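Local atomic coordinates of HTPA Reductase (Selaginella moellendorffii, PDB entry 5U5N), a protein that forms a dimer, binds NAD and probably catalyses the NAD(P)H-dependent reduction of 4-hydroxy-tetrahydrodipicolinate to tetrahydrodipicolinate, a step of lysine biosynthesis by the diaminopimelate pathway. Residues 18-23 with 78-83; 99-104 with 248-253; 29-34 with 46-51; 235-238 with 242-245. All coordinates share one frame; numbering follows the deposited sequence.

Interaction 1. Residues 18-23 with 78-83; sequences QAVAEA and VDYTLP. With NAD (nicotinamide-adenine-dinucleotide), chain C.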
# COMPACT_ATOMS: atom_id res chain seq x y z
N GLN A 18 -17.44 19.70 -17.23
CA GLN A 18 -18.29 20.43 -16.25
C GLN A 18 -17.87 20.17 -14.78
O GLN A 18 -17.73 21.10 -14.00
CB GLN A 18 -19.75 20.03 -16.42
CG GLN A 18 -20.72 20.62 -15.40
CD GLN A 18 -22.16 20.56 -15.83
OE1 GLN A 18 -22.49 20.85 -16.97
NE2 GLN A 18 -23.05 20.17 -14.89
N ALA A 19 -17.72 18.89 -14.42
CA ALA A 19 -17.28 18.52 -13.07
C ALA A 19 -15.94 19.18 -12.73
O ALA A 19 -15.82 19.75 -11.66
CB ALA A 19 -17.23 17.02 -12.91
N VAL A 20 -14.97 19.18 -13.66
CA VAL A 20 -13.68 19.82 -13.42
C VAL A 20 -13.81 21.32 -13.18
O VAL A 20 -13.14 21.89 -12.28
CB VAL A 20 -12.70 19.58 -14.59
CG1 VAL A 20 -11.45 20.48 -14.51
CG2 VAL A 20 -12.28 18.12 -14.63
N ALA A 21 -14.65 21.96 -13.98
CA ALA A 21 -14.82 23.41 -13.88
C ALA A 21 -15.47 23.78 -12.55
O ALA A 21 -15.08 24.74 -11.91
CB ALA A 21 -15.65 23.94 -15.05
N GLU A 22 -16.48 23.03 -12.16
CA GLU A 22 -17.17 23.25 -10.89
C GLU A 22 -16.28 23.04 -9.69
O GLU A 22 -16.37 23.80 -8.72
CB GLU A 22 -18.40 22.36 -10.79
CG GLU A 22 -19.43 22.85 -11.77
CD GLU A 22 -20.83 22.47 -11.39
OE1 GLU A 22 -21.25 21.40 -11.89
OE2 GLU A 22 -21.45 23.23 -10.59
N ALA A 23 -15.43 22.03 -9.77
CA ALA A 23 -14.46 21.75 -8.73
C ALA A 23 -13.36 22.79 -8.72
O ALA A 23 -12.89 23.15 -7.62
CB ALA A 23 -13.87 20.37 -8.93
N VAL A 78 -7.27 22.88 -19.60
CA VAL A 78 -7.66 21.55 -19.23
C VAL A 78 -8.55 20.98 -20.32
O VAL A 78 -9.62 21.58 -20.60
CB VAL A 78 -8.46 21.60 -17.93
CG1 VAL A 78 -9.00 20.24 -17.59
CG2 VAL A 78 -7.55 22.09 -16.79
N ASP A 79 -8.11 19.88 -20.94
CA ASP A 79 -8.81 19.23 -22.04
C ASP A 79 -9.47 17.92 -21.60
O ASP A 79 -8.78 16.94 -21.31
CB ASP A 79 -7.84 18.98 -23.19
CG ASP A 79 -8.53 18.61 -24.49
OD1 ASP A 79 -9.04 17.49 -24.57
OD2 ASP A 79 -8.58 19.45 -25.45
N TYR A 80 -10.81 17.95 -21.51
CA TYR A 80 -11.66 16.77 -21.46
C TYR A 80 -12.69 16.89 -22.59
O TYR A 80 -13.80 17.42 -22.41
CB TYR A 80 -12.40 16.66 -20.14
CG TYR A 80 -11.55 16.14 -19.01
CD1 TYR A 80 -11.41 14.77 -18.78
CD2 TYR A 80 -10.89 17.02 -18.15
CE1 TYR A 80 -10.65 14.27 -17.72
CE2 TYR A 80 -10.12 16.54 -17.08
CZ TYR A 80 -10.00 15.17 -16.87
OH TYR A 80 -9.22 14.71 -15.81
N THR A 81 -12.28 16.36 -23.74
CA THR A 81 -13.06 16.36 -24.95
C THR A 81 -13.41 14.94 -25.36
O THR A 81 -14.19 14.31 -24.70
CB THR A 81 -12.32 17.17 -26.06
OG1 THR A 81 -11.00 16.63 -26.26
CG2 THR A 81 -12.21 18.62 -25.67
N LEU A 82 -12.90 14.45 -26.47
CA LEU A 82 -13.36 13.19 -27.03
C LEU A 82 -12.15 12.62 -27.71
O LEU A 82 -11.32 13.38 -28.21
CB LEU A 82 -14.49 13.41 -28.07
CG LEU A 82 -15.93 13.76 -27.66
CD1 LEU A 82 -16.85 13.95 -28.84
CD2 LEU A 82 -16.47 12.66 -26.76
N PRO A 83 -12.03 11.28 -27.74
CA PRO A 83 -10.87 10.66 -28.39
C PRO A 83 -10.56 11.24 -29.77
O PRO A 83 -9.41 11.50 -30.09
CB PRO A 83 -11.26 9.19 -28.45
CG PRO A 83 -12.13 9.00 -27.26
CD PRO A 83 -12.89 10.28 -27.08
PA NAD C . -18.74 13.96 -22.93
O1A NAD C . -19.19 13.22 -24.18
O2A NAD C . -19.68 14.19 -21.77
O5B NAD C . -18.14 15.39 -23.31
C5B NAD C . -17.05 15.55 -24.20
C4B NAD C . -17.24 16.92 -24.84
O4B NAD C . -16.15 17.26 -25.68
C3B NAD C . -18.51 17.01 -25.69
O3B NAD C . -19.47 17.85 -25.02
C2B NAD C . -18.04 17.54 -27.05
O2B NAD C . -18.97 18.47 -27.64
C1B NAD C . -16.64 18.11 -26.73
N9A NAD C . -15.64 18.20 -27.82
C8A NAD C . -15.44 17.32 -28.83
N7A NAD C . -14.43 17.74 -29.63
C5A NAD C . -13.96 18.89 -29.13
C6A NAD C . -12.91 19.86 -29.51
N6A NAD C . -12.13 19.66 -30.60
N1A NAD C . -12.72 20.95 -28.73
C2A NAD C . -13.49 21.19 -27.64
N3A NAD C . -14.47 20.34 -27.25
C4A NAD C . -14.75 19.20 -27.94
O3 NAD C . -17.39 13.22 -22.43
PN NAD C . -16.96 13.07 -20.88
O1N NAD C . -17.97 12.13 -20.26
O2N NAD C . -16.75 14.45 -20.28
O5D NAD C . -15.50 12.41 -21.08
C5D NAD C . -14.51 13.12 -21.81
C4D NAD C . -13.22 12.33 -21.99
O4D NAD C . -12.54 12.26 -20.73
C3D NAD C . -13.43 10.89 -22.47
O3D NAD C . -12.45 10.52 -23.46
C2D NAD C . -13.25 10.06 -21.21
O2D NAD C . -12.72 8.76 -21.45
C1D NAD C . -12.24 10.89 -20.43
N1N NAD C . -12.17 10.63 -18.98
C2N NAD C . -10.94 10.54 -18.45
C3N NAD C . -10.73 10.31 -17.09
C7N NAD C . -9.32 10.20 -16.54
O7N NAD C . -9.15 9.55 -15.52
N7N NAD C . -8.27 10.80 -17.13
C4N NAD C . -11.85 10.16 -16.28
C5N NAD C . -13.13 10.25 -16.83
C6N NAD C . -13.27 10.49 -18.20

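Interaction 2. Residues 99-104 with 248-253; sequences PFVMGT and VDAVLF. With NAD (nicotinamide-adenine-dinucleotide), chain C.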
# COMPACT_ATOMS: atom_id res chain seq x y z
N PRO A 99 0.09 25.97 -22.21
CA PRO A 99 0.28 24.78 -21.35
C PRO A 99 -1.03 24.05 -21.13
O PRO A 99 -2.05 24.70 -21.02
CB PRO A 99 0.82 25.37 -20.03
CG PRO A 99 0.54 26.82 -20.08
CD PRO A 99 0.42 27.22 -21.52
N PHE A 100 -1.00 22.72 -21.09
CA PHE A 100 -2.23 21.97 -20.94
C PHE A 100 -2.17 20.72 -20.07
O PHE A 100 -1.14 20.05 -19.98
CB PHE A 100 -2.84 21.62 -22.32
CG PHE A 100 -2.04 20.66 -23.14
CD1 PHE A 100 -0.98 21.09 -23.89
CD2 PHE A 100 -2.37 19.30 -23.16
CE1 PHE A 100 -0.24 20.20 -24.64
CE2 PHE A 100 -1.63 18.39 -23.89
CZ PHE A 100 -0.56 18.84 -24.64
N VAL A 101 -3.32 20.40 -19.50
CA VAL A 101 -3.58 19.17 -18.82
C VAL A 101 -4.59 18.39 -19.65
O VAL A 101 -5.75 18.79 -19.74
CB VAL A 101 -4.14 19.45 -17.42
CG1 VAL A 101 -4.47 18.13 -16.71
CG2 VAL A 101 -3.13 20.27 -16.62
N MET A 102 -4.14 17.26 -20.22
CA MET A 102 -4.94 16.40 -21.09
C MET A 102 -5.44 15.20 -20.32
O MET A 102 -4.66 14.30 -20.01
CB MET A 102 -4.07 15.97 -22.30
CG MET A 102 -4.67 14.96 -23.28
SD MET A 102 -6.03 15.71 -24.22
CE MET A 102 -5.10 16.75 -25.36
N GLY A 103 -6.72 15.21 -19.97
CA GLY A 103 -7.38 14.10 -19.29
C GLY A 103 -8.17 13.18 -20.23
O GLY A 103 -8.64 12.13 -19.83
N THR A 104 -8.32 13.59 -21.49
CA THR A 104 -9.11 12.85 -22.46
C THR A 104 -8.37 11.56 -22.82
O THR A 104 -7.17 11.59 -23.07
CB THR A 104 -9.30 13.69 -23.73
OG1 THR A 104 -9.77 15.00 -23.39
CG2 THR A 104 -10.27 13.03 -24.73
N VAL A 248 -7.64 19.43 -10.56
CA VAL A 248 -7.27 20.66 -9.84
C VAL A 248 -5.81 20.60 -9.32
O VAL A 248 -5.02 21.50 -9.49
CB VAL A 248 -8.23 20.93 -8.66
CG1 VAL A 248 -7.72 22.06 -7.77
CG2 VAL A 248 -9.62 21.29 -9.17
N ASP A 249 -5.46 19.47 -8.71
CA ASP A 249 -4.09 19.26 -8.21
C ASP A 249 -3.07 19.28 -9.33
O ASP A 249 -1.99 19.84 -9.17
CB ASP A 249 -3.99 17.94 -7.48
CG ASP A 249 -4.96 17.85 -6.30
OD1 ASP A 249 -5.29 18.91 -5.67
OD2 ASP A 249 -5.37 16.69 -5.99
N ALA A 250 -3.41 18.68 -10.47
CA ALA A 250 -2.51 18.68 -11.61
C ALA A 250 -2.26 20.13 -12.05
O ALA A 250 -1.14 20.51 -12.33
CB ALA A 250 -3.08 17.82 -12.76
N VAL A 251 -3.31 20.95 -12.06
CA VAL A 251 -3.19 22.35 -12.53
C VAL A 251 -2.32 23.14 -11.55
O VAL A 251 -1.51 23.95 -11.96
CB VAL A 251 -4.57 23.01 -12.68
CG1 VAL A 251 -4.50 24.54 -12.64
CG2 VAL A 251 -5.24 22.55 -13.96
N LEU A 252 -2.51 22.88 -10.26
CA LEU A 252 -1.70 23.52 -9.22
C LEU A 252 -0.23 23.15 -9.35
O LEU A 252 0.63 23.99 -9.26
CB LEU A 252 -2.20 23.14 -7.84
CG LEU A 252 -3.54 23.71 -7.40
CD1 LEU A 252 -3.89 23.18 -6.03
CD2 LEU A 252 -3.53 25.24 -7.40
N PHE A 253 0.04 21.87 -9.57
CA PHE A 253 1.40 21.41 -9.81
C PHE A 253 2.02 22.04 -11.06
O PHE A 253 3.10 22.59 -10.99
CB PHE A 253 1.43 19.88 -9.87
CG PHE A 253 2.78 19.28 -10.17
CD1 PHE A 253 3.71 19.04 -9.17
CD2 PHE A 253 3.12 18.97 -11.48
CE1 PHE A 253 4.94 18.48 -9.46
CE2 PHE A 253 4.36 18.40 -11.77
CZ PHE A 253 5.26 18.14 -10.77
PA NAD C . -18.74 13.96 -22.93
O1A NAD C . -19.19 13.22 -24.18
O2A NAD C . -19.68 14.19 -21.77
O5B NAD C . -18.14 15.39 -23.31
C5B NAD C . -17.05 15.55 -24.20
C4B NAD C . -17.24 16.92 -24.84
O4B NAD C . -16.15 17.26 -25.68
C3B NAD C . -18.51 17.01 -25.69
O3B NAD C . -19.47 17.85 -25.02
C2B NAD C . -18.04 17.54 -27.05
O2B NAD C . -18.97 18.47 -27.64
C1B NAD C . -16.64 18.11 -26.73
N9A NAD C . -15.64 18.20 -27.82
C8A NAD C . -15.44 17.32 -28.83
N7A NAD C . -14.43 17.74 -29.63
C5A NAD C . -13.96 18.89 -29.13
C6A NAD C . -12.91 19.86 -29.51
N6A NAD C . -12.13 19.66 -30.60
N1A NAD C . -12.72 20.95 -28.73
C2A NAD C . -13.49 21.19 -27.64
N3A NAD C . -14.47 20.34 -27.25
C4A NAD C . -14.75 19.20 -27.94
O3 NAD C . -17.39 13.22 -22.43
PN NAD C . -16.96 13.07 -20.88
O1N NAD C . -17.97 12.13 -20.26
O2N NAD C . -16.75 14.45 -20.28
O5D NAD C . -15.50 12.41 -21.08
C5D NAD C . -14.51 13.12 -21.81
C4D NAD C . -13.22 12.33 -21.99
O4D NAD C . -12.54 12.26 -20.73
C3D NAD C . -13.43 10.89 -22.47
O3D NAD C . -12.45 10.52 -23.46
C2D NAD C . -13.25 10.06 -21.21
O2D NAD C . -12.72 8.76 -21.45
C1D NAD C . -12.24 10.89 -20.43
N1N NAD C . -12.17 10.63 -18.98
C2N NAD C . -10.94 10.54 -18.45
C3N NAD C . -10.73 10.31 -17.09
C7N NAD C . -9.32 10.20 -16.54
O7N NAD C . -9.15 9.55 -15.52
N7N NAD C . -8.27 10.80 -17.13
C4N NAD C . -11.85 10.16 -16.28
C5N NAD C . -13.13 10.25 -16.83
C6N NAD C . -13.27 10.49 -18.20

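Interaction 3. Residues 29-34 with 46-51; sequences LRLVPL and VVIGNV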
# COMPACT_ATOMS: atom_id res chain seq x y z
N LEU A 29 -9.74 28.24 -7.76
CA LEU A 29 -9.05 28.59 -8.99
C LEU A 29 -9.89 29.56 -9.77
O LEU A 29 -11.09 29.54 -9.68
CB LEU A 29 -8.78 27.36 -9.85
CG LEU A 29 -7.66 26.52 -9.28
CD1 LEU A 29 -7.49 25.29 -10.16
CD2 LEU A 29 -6.36 27.33 -9.23
N ARG A 30 -9.23 30.42 -10.53
CA ARG A 30 -9.88 31.31 -11.47
C ARG A 30 -10.21 30.59 -12.81
O ARG A 30 -9.32 30.16 -13.53
CB ARG A 30 -8.94 32.46 -11.73
CG ARG A 30 -9.58 33.53 -12.55
CD ARG A 30 -8.63 34.66 -12.55
NE ARG A 30 -9.31 35.90 -12.85
CZ ARG A 30 -8.68 37.04 -12.98
NH1 ARG A 30 -7.35 37.10 -12.84
NH2 ARG A 30 -9.38 38.12 -13.23
N LEU A 31 -11.50 30.48 -13.10
CA LEU A 31 -12.02 29.89 -14.32
C LEU A 31 -12.18 30.97 -15.40
O LEU A 31 -12.98 31.91 -15.25
CB LEU A 31 -13.39 29.22 -14.07
CG LEU A 31 -14.08 28.53 -15.24
CD1 LEU A 31 -13.33 27.29 -15.66
CD2 LEU A 31 -15.51 28.18 -14.94
N VAL A 32 -11.44 30.80 -16.49
CA VAL A 32 -11.52 31.71 -17.64
C VAL A 32 -12.93 31.55 -18.21
O VAL A 32 -13.37 30.43 -18.44
CB VAL A 32 -10.43 31.33 -18.67
CG1 VAL A 32 -10.62 32.11 -19.96
CG2 VAL A 32 -9.05 31.61 -18.10
N PRO A 33 -13.69 32.66 -18.41
CA PRO A 33 -15.08 32.51 -18.83
C PRO A 33 -15.25 32.31 -20.35
O PRO A 33 -16.18 32.87 -20.96
CB PRO A 33 -15.70 33.81 -18.36
CG PRO A 33 -14.63 34.80 -18.62
CD PRO A 33 -13.35 34.09 -18.27
N LEU A 34 -14.36 31.51 -20.94
CA LEU A 34 -14.47 31.03 -22.32
C LEU A 34 -14.15 29.56 -22.36
O LEU A 34 -13.31 29.10 -21.62
CB LEU A 34 -13.52 31.79 -23.23
CG LEU A 34 -13.90 33.24 -23.48
CD1 LEU A 34 -12.71 34.08 -23.80
CD2 LEU A 34 -14.88 33.33 -24.62
N VAL A 46 -23.06 29.15 -20.25
CA VAL A 46 -23.36 28.24 -19.13
C VAL A 46 -22.91 28.86 -17.81
O VAL A 46 -21.97 29.67 -17.79
CB VAL A 46 -22.71 26.85 -19.30
CG1 VAL A 46 -23.19 26.18 -20.58
CG2 VAL A 46 -21.20 26.90 -19.31
N VAL A 47 -23.57 28.48 -16.71
CA VAL A 47 -23.17 28.94 -15.38
C VAL A 47 -22.39 27.83 -14.67
O VAL A 47 -22.91 26.76 -14.48
CB VAL A 47 -24.38 29.35 -14.52
CG1 VAL A 47 -23.89 30.17 -13.32
CG2 VAL A 47 -25.39 30.16 -15.33
N ILE A 48 -21.13 28.10 -14.32
CA ILE A 48 -20.29 27.19 -13.50
C ILE A 48 -20.07 27.88 -12.16
O ILE A 48 -19.32 28.84 -12.07
CB ILE A 48 -18.92 26.88 -14.16
CG1 ILE A 48 -19.07 26.21 -15.54
CG2 ILE A 48 -18.02 26.00 -13.26
CD1 ILE A 48 -20.02 25.03 -15.56
N GLY A 49 -20.72 27.38 -11.12
CA GLY A 49 -20.76 28.09 -9.84
C GLY A 49 -21.52 29.39 -10.05
O GLY A 49 -22.67 29.36 -10.50
N ASN A 50 -20.87 30.51 -9.78
CA ASN A 50 -21.40 31.85 -10.11
C ASN A 50 -20.61 32.51 -11.24
O ASN A 50 -20.59 33.74 -11.36
CB ASN A 50 -21.39 32.77 -8.88
CG ASN A 50 -22.61 32.58 -8.00
OD1 ASN A 50 -23.71 32.26 -8.48
ND2 ASN A 50 -22.44 32.80 -6.69
N VAL A 51 -19.99 31.69 -12.09
CA VAL A 51 -19.20 32.19 -13.23
C VAL A 51 -19.91 31.80 -14.52
O VAL A 51 -20.22 30.64 -14.75
CB VAL A 51 -17.77 31.62 -13.22
CG1 VAL A 51 -16.97 32.08 -14.45
CG2 VAL A 51 -17.07 31.98 -11.91

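Interaction 4. Residues 235-238 with 242-245; sequences HNVC and IYAQ. With NAD (nicotinamide-adenine-dinucleotide), chain C.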
# COMPACT_ATOMS: atom_id res chain seq x y z
N HIS A 235 -10.43 -0.24 -3.49
CA HIS A 235 -10.52 1.14 -3.88
C HIS A 235 -11.78 1.32 -4.73
O HIS A 235 -11.95 0.65 -5.73
CB HIS A 235 -9.22 1.65 -4.51
CG HIS A 235 -8.76 0.89 -5.71
ND1 HIS A 235 -9.12 1.23 -6.99
CD2 HIS A 235 -7.86 -0.12 -5.84
CE1 HIS A 235 -8.54 0.41 -7.85
NE2 HIS A 235 -7.76 -0.42 -7.18
N ASN A 236 -12.69 2.15 -4.22
CA ASN A 236 -14.04 2.29 -4.69
C ASN A 236 -14.29 3.76 -5.04
O ASN A 236 -14.18 4.62 -4.16
CB ASN A 236 -15.02 1.86 -3.60
CG ASN A 236 -15.00 0.37 -3.36
OD1 ASN A 236 -14.40 -0.42 -4.10
ND2 ASN A 236 -15.71 -0.03 -2.32
N VAL A 237 -14.61 4.04 -6.31
CA VAL A 237 -14.90 5.38 -6.78
C VAL A 237 -16.34 5.48 -7.26
O VAL A 237 -16.78 4.62 -8.04
CB VAL A 237 -13.98 5.76 -7.95
CG1 VAL A 237 -14.41 7.08 -8.61
CG2 VAL A 237 -12.55 5.87 -7.43
N CYS A 238 -17.05 6.51 -6.80
CA CYS A 238 -18.40 6.79 -7.18
C CYS A 238 -18.37 8.09 -8.01
O CYS A 238 -17.89 9.11 -7.51
CB CYS A 238 -19.30 6.99 -5.95
SG CYS A 238 -19.77 5.51 -5.02
N ILE A 242 -13.36 12.28 -8.07
CA ILE A 242 -11.93 12.01 -7.90
C ILE A 242 -11.12 12.50 -9.10
O ILE A 242 -9.98 12.94 -8.94
CB ILE A 242 -11.62 10.51 -7.62
CG1 ILE A 242 -10.19 10.35 -7.08
CG2 ILE A 242 -11.83 9.63 -8.84
CD1 ILE A 242 -9.78 8.93 -6.81
N TYR A 243 -11.71 12.43 -10.30
CA TYR A 243 -11.04 12.90 -11.53
C TYR A 243 -10.99 14.44 -11.51
O TYR A 243 -9.95 15.02 -11.79
CB TYR A 243 -11.69 12.33 -12.82
CG TYR A 243 -11.98 10.83 -12.69
CD1 TYR A 243 -10.94 9.92 -12.58
CD2 TYR A 243 -13.28 10.34 -12.62
CE1 TYR A 243 -11.19 8.55 -12.43
CE2 TYR A 243 -13.54 8.98 -12.45
CZ TYR A 243 -12.49 8.10 -12.35
OH TYR A 243 -12.72 6.75 -12.12
N ALA A 244 -12.11 15.07 -11.15
CA ALA A 244 -12.18 16.52 -10.94
C ALA A 244 -11.16 17.04 -9.92
O ALA A 244 -10.41 18.00 -10.17
CB ALA A 244 -13.58 16.92 -10.51
N GLN A 245 -11.12 16.41 -8.76
CA GLN A 245 -10.17 16.84 -7.71
C GLN A 245 -8.71 16.59 -8.12
O GLN A 245 -7.87 17.42 -7.85
CB GLN A 245 -10.49 16.16 -6.35
CG GLN A 245 -11.82 16.57 -5.75
CD GLN A 245 -11.94 18.06 -5.58
OE1 GLN A 245 -11.02 18.68 -5.10
NE2 GLN A 245 -13.06 18.66 -6.02
PA NAD C . -18.74 13.96 -22.93
O1A NAD C . -19.19 13.22 -24.18
O2A NAD C . -19.68 14.19 -21.77
O5B NAD C . -18.14 15.39 -23.31
C5B NAD C . -17.05 15.55 -24.20
C4B NAD C . -17.24 16.92 -24.84
O4B NAD C . -16.15 17.26 -25.68
C3B NAD C . -18.51 17.01 -25.69
O3B NAD C . -19.47 17.85 -25.02
C2B NAD C . -18.04 17.54 -27.05
O2B NAD C . -18.97 18.47 -27.64
C1B NAD C . -16.64 18.11 -26.73
N9A NAD C . -15.64 18.20 -27.82
C8A NAD C . -15.44 17.32 -28.83
N7A NAD C . -14.43 17.74 -29.63
C5A NAD C . -13.96 18.89 -29.13
C6A NAD C . -12.91 19.86 -29.51
N6A NAD C . -12.13 19.66 -30.60
N1A NAD C . -12.72 20.95 -28.73
C2A NAD C . -13.49 21.19 -27.64
N3A NAD C . -14.47 20.34 -27.25
C4A NAD C . -14.75 19.20 -27.94
O3 NAD C . -17.39 13.22 -22.43
PN NAD C . -16.96 13.07 -20.88
O1N NAD C . -17.97 12.13 -20.26
O2N NAD C . -16.75 14.45 -20.28
O5D NAD C . -15.50 12.41 -21.08
C5D NAD C . -14.51 13.12 -21.81
C4D NAD C . -13.22 12.33 -21.99
O4D NAD C . -12.54 12.26 -20.73
C3D NAD C . -13.43 10.89 -22.47
O3D NAD C . -12.45 10.52 -23.46
C2D NAD C . -13.25 10.06 -21.21
O2D NAD C . -12.72 8.76 -21.45
C1D NAD C . -12.24 10.89 -20.43
N1N NAD C . -12.17 10.63 -18.98
C2N NAD C . -10.94 10.54 -18.45
C3N NAD C . -10.73 10.31 -17.09
C7N NAD C . -9.32 10.20 -16.54
O7N NAD C . -9.15 9.55 -15.52
N7N NAD C . -8.27 10.80 -17.13
C4N NAD C . -11.85 10.16 -16.28
C5N NAD C . -13.13 10.25 -16.83
C6N NAD C . -13.27 10.49 -18.20
O HOH W 1 -15.25 10.09 -7.17

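Interaction 1. Residues 18-23 with 78-83
Val20, on the helical run 18-23, faces the end of a strand at Val78 with 8.5 Å between their CA atoms, and beyond that strand end the chain passes into the loop that carries Tyr80. No hydrogen bond joins the two runs; Val20 does the work with its two methyls. CG1, placed anti to the backbone N (chi1 168°), meets CG1 of Val78 at 3.9 Å, while CG2 approaches the Tyr80 ring obliquely, 3.6 Å from CE2. At the CD1 edge of the ring, near its plane, lies ribose O4D of NAD, 3.4 Å from CD1. Thr81 and Leu82 carry the loop on along the dinucleotide. Thr81 OG1 hydrogen-bonds Asp79 OD1 at 2.7 Å, on the syn side of the carboxylate, and Thr81 CG2 meets adenine N3A; Leu82 sets CD1 3.7 Å from C8A of the adenine and brings CD2 near phosphate oxygen O1A. Cut back to an alanine here, Leu82 would lose both methyls, and the C8A side of the adenine is likely to be left without its apolar neighbour. The phenol OH of Tyr80 is hydrogen-bonded to OG1 of Thr247 of helix 241-259, which also touches Val20 and Val78, so helix 15-27, strand 76-79 and helix 241-259 converge here, with Val9 of strand 7-10 alongside Val20.

Interaction 2. Residues 99-104 with 248-253
Val101 and helix residues Ala250 and Val251 meet where the parallel sheet of the Rossmann-type nucleotide-binding domain is packed against helix 241-259, a helix that comes from much later in the sequence. Val101 sits in the middle of strand 100-102 and sends both methyls to the helix. CG1 touches CB of Ala250 at 4.2 Å; CG2 lies 4.1 Å from CG2 of Val251. With CG1 anti to the backbone N (chi1 178°), the two branches part toward successive helix residues, and the side chains of Val101 and Val251 cross at about a right angle. The contact is entirely apolar and buried, and the CA atoms of Val101 and Val251 are 7.1 Å apart, a spacing that the short side chains are able to bridge. Met129, a residue that binds NAD, packs beside Val101, Val78 of the neighbouring strand touches Val251, and Ile124 of the strand on the other flank touches Ala250.

Past the strand the same segment turns polar and serves the cofactor. The carbonyl O of Gly103 accepts a nearly straight hydrogen bond from the nicotinamide amide N7N, 3.0 Å long with an N-H...O angle of 170°. CG2 of Thr104 lies 3.6 Å from ribose O3D, while its OG1 is hydrogen-bonded to Asp79 and to the backbone N of Thr81. The later helix covers this face of the sheet; cofactor contacts made by the loop at the carboxyl end of a strand are a classic feature of the Rossmann dinucleotide-binding fold.

Interaction 3. Residues 29-34 with 46-51
Leu31 packs on Ile48 and Val51, with Pro33 at the margin; every side-chain touch is apolar. The CG of Leu31 stands anti to the backbone N (chi1 -179°), which carries CD2 across to Ile48, where it lies 3.7 Å from both CB and CG2. The two side chains meet at about a right angle, the methyl of one set against the branch point of the other. Ile48 turns its far end away from Leu31, and its side chain packs on Ala21, Glu22 and Val25 of helix 15-27. The same CD2 of Leu31 reaches CG1 of Val51 at 4.2 Å, a methyl that also rests by Leu31 O, and Pro33 adds a looser touch, its CB 4.5 Å from that CG1.

No hydrogen bond crosses between 29-34 and 46-51; the turn itself is closed by two backbone bonds, Ile48 N to Val51 O at 2.7 Å and Val51 N to Ile48 O at 2.9 Å, making a type II' beta turn over Gly49 and Asn50. Gly49 has phi 65° and psi -121°, the conformation expected at the first corner of such a turn.

The pairing holds Ile48 and Val51 next to each other so that both are presented to Leu31. Close by, the backbone of Pro33 pairs with Asp54 of strand 51-57, whereas 29-34 and 46-51 themselves meet through apolar packing.

Interaction 4. Residues 235-238 with 242-245
Tyr243's ring is sandwiched: the nicotinamide carbon C4N of NAD lies 3.6 Å above one face, offset toward the rim, and CG2 of Ile242 sits 3.7 Å from the opposite face, over its centre. Carboxamide oxygen O7N is also near, 3.5 Å from CD1. Val237 approaches the ring obliquely, with its CG1 3.9 Å from the hydroxyl OH. That same methyl packs against CG2 of Ile242 at 3.6 Å, the two side chains crossing at about a right angle. Ile242 CG2 stands between the backbone N and the carbonyl carbon, its CG1 being anti to N (chi1 -164°), and from there it reaches both the valine and the tyrosine ring. Loss of the Tyr243 ring, as with an alanine here, is likely to leave C4N of the nicotinamide unbacked and Ile242 CG2 without the face it rests on.

A water ties the two backbones, donating to Cys238 O at 2.8 Å and accepting from Ile242 N at 3.0 Å, and so bridges the turn from strand to helix. Around it, helix 131-146 packs on Ile242 through Gln132 and Val133, and helix 15-27 touches Ala244 and Gln245 through Ala23. Strand 229-238 pairs with strand 215-223 on one side; His235 and Asn236 join an antiparallel ladder with a strand of the second subunit, which carries the sheet on across the dimer interface.

Overall arrangement
From the N terminus, helix 15-27 opens interaction 1, which closes at the end of strand 76-79. Interaction 3 lies wholly within that span, tying the loop after the helix to the hairpin at 46-51, and touches helix 15-27 of interaction 1. Interaction 2 opens next at strand 100-102, beside 76-79 in the parallel sheet, and closes far along the chain on helix 241-259. Interaction 4 falls within this long loop, as a short return from strand 229-238 into the start of the same helix. That helix thus links the nucleotide-binding domain to the C-terminal sheet and dimer interface. Interactions 1, 2 and 4 all touch NAD.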